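Local coordinates for putative dihydrodipicolinate synthase family protein (Coccidioides immitis, PDB 3QFE), which belongs to the dihydrodipicolinate synthase family of TIM-barrel proteins, its own function in this fungus being unassigned, at residues A[219-224]-A[252-257]; A[248-253]-A[307-312]; A[265-270]-A[298-303]. All blocks are in the same frame, centred on the assembly; numbering follows the deposited sequence.

Interaction 1: A[219-224]-A[252-257]; sequences AAFANV and ALAESP
F221 and E255 pack side chain against side chain, the glutamate laying its aliphatic part over one face of the phenyl ring. E255 CG sits 4.1 Å from the centroid of the F221 ring and 27° off the ring normal, a CH-pi contact displaced from the ring centre. E255 CA covers the same ring farther out toward the rim. The two side chains run past each other in opposite directions, which brings the carboxylate back over the root of the phenylalanine: E255 OE2 lies 3.4 Å from F221 CB, and ring and carboxylate planes are only 17° apart. The extended form of the glutamate beyond CG (chi2 175°) carries the carboxylate along the phenylalanine instead of curling it back toward its own backbone. At the far end of the ring, F221 CZ reaches A254 CB at 3.8 Å, meeting the methyl obliquely.

Behind the phenylalanine, residues 220-222 form a short 3-10 turn in the loop between strand 216-218 and helix 226-237. N223 ND2 donates to A220 O over 3.0 Å, in the carbonyl plane and on a lone pair, while N223 N is a second donor to the same oxygen. The N223 amide is also bonded to P17 O, V19 N and the hydroxyl of Y37, tying the turn to the region around the first barrel strand, 13-17. M307 of helix 297-317 also touches F221, and V310 of that helix touches A254.

The contact thus joins the loop after the last barrel strand to residues 254-255 through van der Waals packing, in which the glutamate offers its methylenes to the ring face and a carboxylate oxygen to F221 CB. It therefore depends on shape and dispersion, and any hydrogen-bonding partner of the carboxylate must lie outside residues 219-224.

Interaction 2: A[248-253]-A[307-312]; sequences HRKAAL and MAEVAA
K250, A251, E309 and V310 form a partly buried helix-helix contact on the outside of the barrel, where helix 241-254 packs against the long C-terminal helix 297-317. The segment axes approach to 9.1 Å, and their N-to-C directions differ by 135°. On the more buried side V310 points its CG2 methyl at the backbone of the other helix, 3.5 Å from K250 O and 4.1 Å from A251 CA. With CG1 anti to the backbone N (chi1 170°), CG2 is the branch left facing that helix. F225 also touches V310, and I232 of helix 226-237 touches A251.

Toward solvent, the K250 and E309 side chains cross at about a right angle. The lysine meets the carboxylate through its methylenes, K250 CE lying 3.5 Å from E309 OE1, whereas the bend at chi4 (82°) leaves K250 NZ 4.9 Å from that oxygen; K250 NZ makes a long, weak ion pair with E246 of its own helix. A water donates to both K250 O, at 2.8 Å, and E309 OE2, at 3.2 Å. The polar link between the segments is therefore this water bridge from a main-chain carbonyl to a carboxylate, and the opposite charges probably add a modest attraction without forming a salt bridge.

Interaction 3: A[265-270]-A[298-303]; sequences TKYAAA and AAKQEV
Y267 turns its ring toward helix 297-317, where the aliphatic chain of K300 crosses it at about a right angle. K300 CG is 3.6 Å from the centroid of the Y267 ring and 13° off the normal, a CH-pi contact almost directly over the middle of the face. The other methylenes extend the cover: K300 CB lies 3.7 Å from Y267 CZ, and K300 CE lies 3.8 Å from Y267 CE1. Because the lysine is extended beyond CG (chi2 172°), this hydrocarbon run spans the ring and carries its ammonium end away from the tyrosine helix, toward E283 and E297, with which it makes long, weak ion pairs. The tyrosine hydroxyl is hydrogen-bonded to R304 NH1, one turn farther along the lysine helix, so the ring is held at its tip as well as over its face. At the ring edge, near its plane, V303 CG1 approaches Y267 CD2 at 4.2 Å.

Both helices belong to the C-terminal helical region that follows the eight-stranded TIM barrel; their segment axes come within 10.3 Å and diverge by 52°. Next along the helix, A268 presents its small methyl to the same valine branch, A268 CB lying 3.9 Å from V303 CG1. V224, from the loop after strand 216-218, also touches A268.

In the fold
The three contacts form one continuous patch of packing, joining the loop after the last barrel strand to the C-terminal helices. Segments 248-253 and 252-257 overlap on helix 241-254; interactions 1 and 2 have centres about 8 Å apart, and A254 CB meets V310 CG2 at 3.7 Å. Interactions 2 and 3 both use helix 297-317, their centres about 14 Å apart; the centres of interactions 1 and 3 are about 11 Å apart, V224 CG2 packing 3.8 Å from A268 CB. M307 of segment 307-312 reaches both other interactions, M307 CE lying 3.7 Å from F221 CE1 and 3.8 Å from A268 CB. The calcium ion, at A315 and S318, is about 13 Å from the V310 side chain.

Interaction 1: A[219-224]-A[252-257]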
loop_
_atom_site.group_PDB
_atom_site.type_symbol
_atom_site.label_atom_id
_atom_site.label_comp_id
_atom_site.label_asym_id
_atom_site.label_seq_id
_atom_site.Cartn_x
_atom_site.Cartn_y
_atom_site.Cartn_z
ATOM N N ALA A 219 -0.554 -2.180 4.616
ATOM C CA ALA A 219 0.608 -2.640 5.402
ATOM C C ALA A 219 1.774 -3.190 4.568
ATOM O O ALA A 219 1.667 -4.274 3.984
ATOM C CB ALA A 219 0.154 -3.700 6.399
ATOM N N ALA A 220 2.881 -2.449 4.538
ATOM C CA ALA A 220 4.137 -2.905 3.924
ATOM C C ALA A 220 4.464 -4.363 4.233
ATOM O O ALA A 220 4.940 -5.090 3.369
ATOM C CB ALA A 220 5.293 -2.020 4.368
ATOM N N PHE A 221 4.194 -4.780 5.466
ATOM C CA PHE A 221 4.594 -6.087 5.970
ATOM C C PHE A 221 3.728 -7.222 5.414
ATOM O O PHE A 221 4.068 -8.402 5.554
ATOM C CB PHE A 221 4.519 -6.077 7.496
ATOM C CG PHE A 221 5.285 -7.190 8.156
ATOM C CD1 PHE A 221 6.619 -7.425 7.829
ATOM C CD2 PHE A 221 4.676 -7.991 9.107
ATOM C CE1 PHE A 221 7.331 -8.427 8.436
ATOM C CE2 PHE A 221 5.381 -9.001 9.730
ATOM C CZ PHE A 221 6.712 -9.222 9.399
ATOM N N ALA A 222 2.605 -6.865 4.796
ATOM C CA ALA A 222 1.757 -7.839 4.119
ATOM C C ALA A 222 2.444 -8.313 2.848
ATOM O O ALA A 222 2.041 -9.309 2.286
ATOM C CB ALA A 222 0.395 -7.236 3.794
ATOM N N ASN A 223 3.477 -7.595 2.398
ATOM C CA ASN A 223 4.376 -8.099 1.343
ATOM C C ASN A 223 5.062 -9.376 1.787
ATOM O O ASN A 223 5.310 -10.273 0.974
ATOM C CB ASN A 223 5.492 -7.104 1.021
ATOM C CG ASN A 223 5.092 -6.082 -0.019
ATOM O OD1 ASN A 223 4.940 -6.405 -1.200
ATOM N ND2 ASN A 223 4.975 -4.824 0.402
ATOM N N VAL A 224 5.393 -9.439 3.072
ATOM C CA VAL A 224 6.238 -10.507 3.581
ATOM C C VAL A 224 5.434 -11.724 4.032
ATOM O O VAL A 224 5.716 -12.846 3.616
ATOM C CB VAL A 224 7.123 -10.000 4.716
ATOM C CG1 VAL A 224 8.182 -11.046 5.046
ATOM C CG2 VAL A 224 7.775 -8.687 4.297
ATOM N N ALA A 252 3.914 -7.697 15.018
ATOM C CA ALA A 252 4.480 -6.367 15.243
ATOM C C ALA A 252 5.957 -6.479 15.620
ATOM O O ALA A 252 6.778 -5.674 15.182
ATOM C CB ALA A 252 3.695 -5.623 16.308
ATOM N N LEU A 253 6.281 -7.495 16.415
ATOM C CA LEU A 253 7.660 -7.840 16.772
ATOM C C LEU A 253 8.507 -8.109 15.534
ATOM O O LEU A 253 9.613 -7.597 15.408
ATOM C CB LEU A 253 7.654 -9.090 17.645
ATOM C CG LEU A 253 8.472 -9.184 18.915
ATOM C CD1 LEU A 253 8.311 -7.934 19.755
ATOM C CD2 LEU A 253 8.012 -10.419 19.690
ATOM N N ALA A 254 7.966 -8.905 14.617
ATOM C CA ALA A 254 8.668 -9.300 13.409
ATOM C C ALA A 254 8.847 -8.139 12.431
ATOM O O ALA A 254 9.782 -8.135 11.643
ATOM C CB ALA A 254 7.949 -10.450 12.744
ATOM N N GLU A 255 7.959 -7.155 12.507
ATOM C CA GLU A 255 8.002 -6.000 11.623
ATOM C C GLU A 255 9.153 -5.005 11.890
ATOM O O GLU A 255 9.461 -4.174 11.033
ATOM C CB GLU A 255 6.650 -5.281 11.609
ATOM C CG GLU A 255 6.436 -4.479 10.326
ATOM C CD GLU A 255 5.067 -3.840 10.222
ATOM O OE1 GLU A 255 4.239 -4.035 11.142
ATOM O OE2 GLU A 255 4.828 -3.149 9.198
ATOM N N SER A 256 9.768 -5.091 13.070
ATOM C CA SER A 256 10.954 -4.284 13.459
ATOM C C SER A 256 11.769 -3.628 12.307
ATOM O O SER A 256 11.694 -2.405 12.132
ATOM C CB SER A 256 11.858 -5.099 14.400
ATOM O OG SER A 256 13.109 -4.464 14.623
ATOM N N PRO A 257 12.513 -4.438 11.499
ATOM C CA PRO A 257 13.335 -3.865 10.404
ATOM C C PRO A 257 12.613 -2.883 9.437
ATOM O O PRO A 257 11.804 -3.304 8.596
ATOM C CB PRO A 257 13.837 -5.114 9.657
ATOM C CG PRO A 257 13.819 -6.214 10.694
ATOM C CD PRO A 257 12.582 -5.920 11.498
#

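Interaction 2: A[248-253]-A[307-312]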
loop_
_atom_site.group_PDB
_atom_site.type_symbol
_atom_site.label_atom_id
_atom_site.label_comp_id
_atom_site.label_asym_id
_atom_site.label_seq_id
_atom_site.Cartn_x
_atom_site.Cartn_y
_atom_site.Cartn_z
ATOM N N HIS A 248 -1.148 -10.497 16.512
ATOM C CA HIS A 248 -0.738 -9.133 16.208
ATOM C C HIS A 248 0.583 -8.783 16.882
ATOM O O HIS A 248 1.471 -8.204 16.266
ATOM C CB HIS A 248 -1.837 -8.140 16.586
ATOM C CG HIS A 248 -1.545 -6.734 16.174
ATOM N ND1 HIS A 248 -2.180 -5.651 16.737
ATOM C CD2 HIS A 248 -0.667 -6.229 15.274
ATOM C CE1 HIS A 248 -1.720 -4.538 16.190
ATOM N NE2 HIS A 248 -0.798 -4.862 15.302
ATOM N N ARG A 249 0.701 -9.167 18.142
ATOM C CA ARG A 249 1.909 -8.953 18.919
ATOM C C ARG A 249 3.134 -9.561 18.224
ATOM O O ARG A 249 4.119 -8.869 17.969
ATOM C CB ARG A 249 1.730 -9.594 20.284
ATOM C CG ARG A 249 2.000 -8.716 21.434
ATOM C CD ARG A 249 2.011 -9.589 22.670
ATOM N NE ARG A 249 1.341 -8.967 23.806
ATOM C CZ ARG A 249 0.158 -9.350 24.291
ATOM N NH1 ARG A 249 -0.519 -10.362 23.734
ATOM N NH2 ARG A 249 -0.345 -8.723 25.352
ATOM N N LYS A 250 3.058 -10.856 17.931
ATOM C CA LYS A 250 4.118 -11.565 17.206
ATOM C C LYS A 250 4.497 -10.892 15.894
ATOM O O LYS A 250 5.676 -10.790 15.567
ATOM C CB LYS A 250 3.705 -13.007 16.940
ATOM C CG LYS A 250 3.555 -13.815 18.213
ATOM C CD LYS A 250 3.493 -15.288 17.905
ATOM C CE LYS A 250 3.559 -16.137 19.155
ATOM N NZ LYS A 250 2.225 -16.238 19.803
ATOM N N ALA A 251 3.486 -10.438 15.162
ATOM C CA ALA A 251 3.688 -9.828 13.858
ATOM C C ALA A 251 4.318 -8.445 13.997
ATOM O O ALA A 251 5.168 -8.066 13.197
ATOM C CB ALA A 251 2.379 -9.754 13.080
ATOM N N ALA A 252 3.914 -7.697 15.018
ATOM C CA ALA A 252 4.480 -6.367 15.243
ATOM C C ALA A 252 5.957 -6.479 15.620
ATOM O O ALA A 252 6.778 -5.674 15.182
ATOM C CB ALA A 252 3.695 -5.623 16.308
ATOM N N LEU A 253 6.281 -7.495 16.415
ATOM C CA LEU A 253 7.660 -7.840 16.772
ATOM C C LEU A 253 8.507 -8.109 15.534
ATOM O O LEU A 253 9.613 -7.597 15.408
ATOM C CB LEU A 253 7.654 -9.090 17.645
ATOM C CG LEU A 253 8.472 -9.184 18.915
ATOM C CD1 LEU A 253 8.311 -7.934 19.755
ATOM C CD2 LEU A 253 8.012 -10.419 19.690
ATOM N N MET A 307 12.375 -12.628 11.985
ATOM C CA MET A 307 11.133 -12.997 11.309
ATOM C C MET A 307 10.841 -14.512 11.289
ATOM O O MET A 307 9.782 -14.924 10.813
ATOM C CB MET A 307 11.126 -12.435 9.890
ATOM C CG MET A 307 11.092 -10.939 9.803
ATOM S SD MET A 307 10.838 -10.401 8.092
ATOM C CE MET A 307 11.022 -8.632 8.280
ATOM N N ALA A 308 11.767 -15.321 11.812
ATOM C CA ALA A 308 11.679 -16.789 11.761
ATOM C C ALA A 308 10.416 -17.369 12.379
ATOM O O ALA A 308 9.852 -18.358 11.847
ATOM C CB ALA A 308 12.901 -17.439 12.398
ATOM N N GLU A 309 9.977 -16.765 13.489
ATOM C CA GLU A 309 8.796 -17.251 14.204
ATOM C C GLU A 309 7.519 -17.018 13.391
ATOM O O GLU A 309 6.697 -17.914 13.260
ATOM C CB GLU A 309 8.660 -16.633 15.602
ATOM C CG GLU A 309 7.400 -17.106 16.338
ATOM C CD GLU A 309 7.223 -16.511 17.751
ATOM O OE1 GLU A 309 6.869 -17.272 18.674
ATOM O OE2 GLU A 309 7.414 -15.286 17.937
ATOM N N VAL A 310 7.360 -15.805 12.869
ATOM C CA VAL A 310 6.202 -15.470 12.038
ATOM C C VAL A 310 6.227 -16.241 10.702
ATOM O O VAL A 310 5.180 -16.616 10.194
ATOM C CB VAL A 310 6.084 -13.939 11.856
ATOM C CG1 VAL A 310 5.045 -13.578 10.806
ATOM C CG2 VAL A 310 5.707 -13.303 13.189
ATOM N N ALA A 311 7.413 -16.511 10.166
ATOM C CA ALA A 311 7.551 -17.404 9.013
ATOM C C ALA A 311 6.939 -18.774 9.292
ATOM O O ALA A 311 6.225 -19.315 8.442
ATOM C CB ALA A 311 9.014 -17.553 8.580
ATOM N N ALA A 312 7.195 -19.322 10.476
ATOM C CA ALA A 312 6.637 -20.630 10.836
ATOM C C ALA A 312 5.120 -20.573 10.958
ATOM O O ALA A 312 4.419 -21.516 10.589
ATOM C CB ALA A 312 7.266 -21.176 12.121
HETATM O O HOH W 1 7.691 -12.631 16.196
#

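Interaction 3: A[265-270]-A[298-303]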
loop_
_atom_site.group_PDB
_atom_site.type_symbol
_atom_site.label_atom_id
_atom_site.label_comp_id
_atom_site.label_asym_id
_atom_site.label_seq_id
_atom_site.Cartn_x
_atom_site.Cartn_y
_atom_site.Cartn_z
ATOM N N THR A 265 12.642 -4.303 3.430
ATOM C CA THR A 265 11.345 -4.859 3.069
ATOM C C THR A 265 11.427 -5.724 1.803
ATOM O O THR A 265 10.971 -6.864 1.818
ATOM C CB THR A 265 10.273 -3.756 2.908
ATOM O OG1 THR A 265 10.042 -3.158 4.182
ATOM C CG2 THR A 265 8.925 -4.339 2.379
ATOM N N LYS A 266 12.031 -5.202 0.735
ATOM C CA LYS A 266 12.255 -5.990 -0.499
ATOM C C LYS A 266 12.973 -7.311 -0.232
ATOM O O LYS A 266 12.594 -8.342 -0.789
ATOM C CB LYS A 266 13.020 -5.199 -1.560
ATOM C CG LYS A 266 12.301 -3.955 -2.056
ATOM C CD LYS A 266 12.974 -3.360 -3.300
ATOM C CE LYS A 266 12.635 -4.204 -4.506
ATOM N NZ LYS A 266 13.098 -3.637 -5.784
ATOM N N TYR A 267 13.986 -7.284 0.632
ATOM C CA TYR A 267 14.778 -8.476 0.932
ATOM C C TYR A 267 13.950 -9.500 1.728
ATOM O O TYR A 267 14.052 -10.717 1.518
ATOM C CB TYR A 267 16.081 -8.120 1.657
ATOM C CG TYR A 267 16.821 -9.348 2.126
ATOM C CD1 TYR A 267 17.584 -10.113 1.233
ATOM C CD2 TYR A 267 16.695 -9.802 3.442
ATOM C CE1 TYR A 267 18.230 -11.268 1.656
ATOM C CE2 TYR A 267 17.332 -10.965 3.860
ATOM C CZ TYR A 267 18.099 -11.690 2.966
ATOM O OH TYR A 267 18.727 -12.851 3.381
ATOM N N ALA A 268 13.115 -9.006 2.639
ATOM C CA ALA A 268 12.256 -9.904 3.416
ATOM C C ALA A 268 11.261 -10.589 2.476
ATOM O O ALA A 268 11.064 -11.788 2.543
ATOM C CB ALA A 268 11.545 -9.147 4.531
ATOM N N ALA A 269 10.663 -9.819 1.578
ATOM C CA ALA A 269 9.763 -10.384 0.574
ATOM C C ALA A 269 10.511 -11.401 -0.278
ATOM O O ALA A 269 9.968 -12.460 -0.593
ATOM C CB ALA A 269 9.188 -9.289 -0.287
ATOM N N ALA A 270 11.771 -11.104 -0.614
ATOM C CA ALA A 270 12.558 -12.011 -1.439
ATOM C C ALA A 270 12.668 -13.381 -0.785
ATOM O O ALA A 270 12.604 -14.410 -1.472
ATOM C CB ALA A 270 13.930 -11.451 -1.720
ATOM N N ALA A 298 24.656 -7.990 7.683
ATOM C CA ALA A 298 24.157 -7.898 9.054
ATOM C C ALA A 298 22.668 -7.553 9.097
ATOM O O ALA A 298 21.936 -8.082 9.935
ATOM C CB ALA A 298 24.985 -6.886 9.877
ATOM N N ALA A 299 22.221 -6.675 8.201
ATOM C CA ALA A 299 20.793 -6.376 8.072
ATOM C C ALA A 299 20.041 -7.613 7.620
ATOM O O ALA A 299 18.946 -7.876 8.112
ATOM C CB ALA A 299 20.553 -5.245 7.113
ATOM N N LYS A 300 20.642 -8.376 6.702
ATOM C CA LYS A 300 20.022 -9.600 6.183
ATOM C C LYS A 300 19.935 -10.665 7.270
ATOM O O LYS A 300 18.892 -11.305 7.423
ATOM C CB LYS A 300 20.773 -10.150 4.967
ATOM C CG LYS A 300 20.616 -9.327 3.678
ATOM C CD LYS A 300 21.563 -9.828 2.559
ATOM C CE LYS A 300 21.320 -9.077 1.234
ATOM N NZ LYS A 300 22.450 -9.188 0.249
ATOM N N GLN A 301 21.012 -10.840 8.038
ATOM C CA GLN A 301 21.000 -11.827 9.129
ATOM C C GLN A 301 19.863 -11.510 10.115
ATOM O O GLN A 301 19.079 -12.396 10.458
ATOM C CB GLN A 301 22.361 -11.940 9.821
ATOM N N GLU A 302 19.743 -10.232 10.496
ATOM C CA GLU A 302 18.689 -9.737 11.403
ATOM C C GLU A 302 17.265 -10.090 10.913
ATOM O O GLU A 302 16.427 -10.550 11.682
ATOM C CB GLU A 302 18.834 -8.218 11.597
ATOM C CG GLU A 302 18.259 -7.627 12.913
ATOM C CD GLU A 302 18.241 -6.074 12.912
ATOM O OE1 GLU A 302 19.327 -5.439 12.969
ATOM O OE2 GLU A 302 17.138 -5.481 12.853
ATOM N N VAL A 303 17.013 -9.878 9.628
ATOM C CA VAL A 303 15.734 -10.223 9.031
ATOM C C VAL A 303 15.397 -11.695 9.251
ATOM O O VAL A 303 14.303 -12.016 9.711
ATOM C CB VAL A 303 15.708 -9.864 7.544
ATOM C CG1 VAL A 303 14.424 -10.398 6.865
ATOM C CG2 VAL A 303 15.805 -8.353 7.391
#